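Pyruvate kinase (Toxoplasma gondii, PDB 3GG8) catalyses the last step of glycolysis, transferring the phosphoryl group of phosphoenolpyruvate to ADP to give pyruvate and ATP. Local coordinates at residues C[442-445]-C[446-450]. Sequence-based numbering, arbitrary orientation.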
loop_
_atom_site.group_PDB
_atom_site.type_symbol
_atom_site.label_atom_id
_atom_site.label_comp_id
_atom_site.label_asym_id
_atom_site.label_seq_id
_atom_site.Cartn_x
_atom_site.Cartn_y
_atom_site.Cartn_z
ATOM N N GLU C 442 -11.520 33.828 -22.632
ATOM C CA GLU C 442 -10.431 33.808 -23.611
ATOM C C GLU C 442 -9.025 33.737 -22.991
ATOM O O GLU C 442 -8.174 32.960 -23.459
ATOM C CB GLU C 442 -10.539 35.032 -24.530
ATOM C CG GLU C 442 -9.895 34.825 -25.897
ATOM C CD GLU C 442 -10.438 35.766 -26.953
ATOM O OE1 GLU C 442 -9.625 36.568 -27.458
ATOM O OE2 GLU C 442 -11.661 35.720 -27.274
ATOM N N SER C 443 -8.779 34.525 -21.943
ATOM C CA SER C 443 -7.476 34.511 -21.301
ATOM C C SER C 443 -7.208 33.176 -20.589
ATOM O O SER C 443 -6.093 32.651 -20.662
ATOM C CB SER C 443 -7.270 35.726 -20.391
ATOM O OG SER C 443 -8.226 35.750 -19.361
ATOM N N THR C 444 -8.240 32.602 -19.967
ATOM C CA THR C 444 -8.118 31.260 -19.382
ATOM C C THR C 444 -7.760 30.208 -20.431
ATOM O O THR C 444 -6.854 29.410 -20.213
ATOM C CB THR C 444 -9.380 30.846 -18.584
ATOM O OG1 THR C 444 -9.381 31.532 -17.334
ATOM C CG2 THR C 444 -9.404 29.351 -18.277
ATOM N N ILE C 445 -8.457 30.200 -21.562
ATOM C CA ILE C 445 -8.106 29.292 -22.661
ATOM C C ILE C 445 -6.630 29.427 -23.108
ATOM O O ILE C 445 -5.959 28.416 -23.376
ATOM C CB ILE C 445 -9.083 29.461 -23.845
ATOM C CG1 ILE C 445 -10.349 28.655 -23.576
ATOM C CG2 ILE C 445 -8.464 29.012 -25.178
ATOM C CD1 ILE C 445 -11.527 29.519 -23.598
ATOM N N LYS C 446 -6.138 30.665 -23.162
ATOM C CA LYS C 446 -4.739 30.953 -23.488
ATOM C C LYS C 446 -3.757 30.477 -22.398
ATOM O O LYS C 446 -2.710 29.909 -22.711
ATOM C CB LYS C 446 -4.542 32.456 -23.760
ATOM C CG LYS C 446 -5.326 33.011 -24.958
ATOM C CD LYS C 446 -4.553 32.865 -26.240
ATOM C CE LYS C 446 -5.277 33.472 -27.423
ATOM N NZ LYS C 446 -5.285 34.959 -27.386
ATOM N N HIS C 447 -4.095 30.712 -21.131
ATOM C CA HIS C 447 -3.252 30.284 -20.011
ATOM C C HIS C 447 -3.074 28.768 -19.957
ATOM O O HIS C 447 -2.050 28.261 -19.525
ATOM C CB HIS C 447 -3.804 30.804 -18.679
ATOM C CG HIS C 447 -3.739 32.295 -18.535
ATOM N ND1 HIS C 447 -4.716 33.022 -17.886
ATOM C CD2 HIS C 447 -2.817 33.195 -18.954
ATOM C CE1 HIS C 447 -4.390 34.301 -17.895
ATOM N NE2 HIS C 447 -3.247 34.435 -18.543
ATOM N N LEU C 448 -4.081 28.059 -20.433
ATOM C CA LEU C 448 -4.132 26.603 -20.384
ATOM C C LEU C 448 -3.260 25.929 -21.435
ATOM O O LEU C 448 -3.115 24.707 -21.428
ATOM C CB LEU C 448 -5.592 26.153 -20.541
ATOM C CG LEU C 448 -6.453 25.697 -19.351
ATOM C CD1 LEU C 448 -5.890 25.985 -17.962
ATOM C CD2 LEU C 448 -7.866 26.227 -19.506
ATOM N N GLN C 449 -2.674 26.716 -22.330
ATOM C CA GLN C 449 -1.856 26.170 -23.416
ATOM C C GLN C 449 -0.510 25.695 -22.879
ATOM O O GLN C 449 0.297 25.121 -23.598
ATOM C CB GLN C 449 -1.646 27.223 -24.507
ATOM C CG GLN C 449 -2.939 27.719 -25.144
ATOM C CD GLN C 449 -3.746 26.606 -25.777
ATOM O OE1 GLN C 449 -3.218 25.783 -26.536
ATOM N NE2 GLN C 449 -5.041 26.590 -25.487
ATOM N N VAL C 450 -0.325 25.917 -21.584
ATOM C CA VAL C 450 0.922 25.673 -20.877
ATOM C C VAL C 450 0.812 24.438 -19.932
ATOM O O VAL C 450 1.768 24.076 -19.241
ATOM C CB VAL C 450 1.319 27.040 -20.208
ATOM C CG1 VAL C 450 1.455 26.970 -18.749
ATOM C CG2 VAL C 450 2.500 27.715 -20.926
#
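The short helix of the β-α-β unit 435-458, in the C-terminal α/β domain of pyruvate kinase, runs through E442-I445 and K446-H447 and is followed by a 3-10 turn at 448-450. Three i-to-i+4 backbone bonds run along it: K446 N to E442 O, H447 N to S443 O (2.8 Å) and L448 N to T444 O, the last the most bent at 138°. In the next turn Q449 N bonds instead to K446 O, and the carbonyl of I445 is taken up by a side chain. Q449 folds back through its bend at chi2 (-59°), which brings NE2 within 2.9 Å of I445 O; the N-H points almost straight at the oxygen (168°), which lies close to the amide plane. S443 O also sits over one face of the H447 imidazole, 3.0 Å above the ring plane and displaced toward its rim. The side chains of T444 and L448, one turn apart, run alongside each other, with CG2 of T444 3.7 Å from CD2 of L448. E442 OE1 and K446 NZ are 4.6 Å apart, too far for a salt bridge, so any attraction between their charges is probably weak. H447 meets F224 edge-to-face on the barrel-domain side, whereas T444 and L448 pack on strand 435-439, and I445 and Q449 reach strand 454-458.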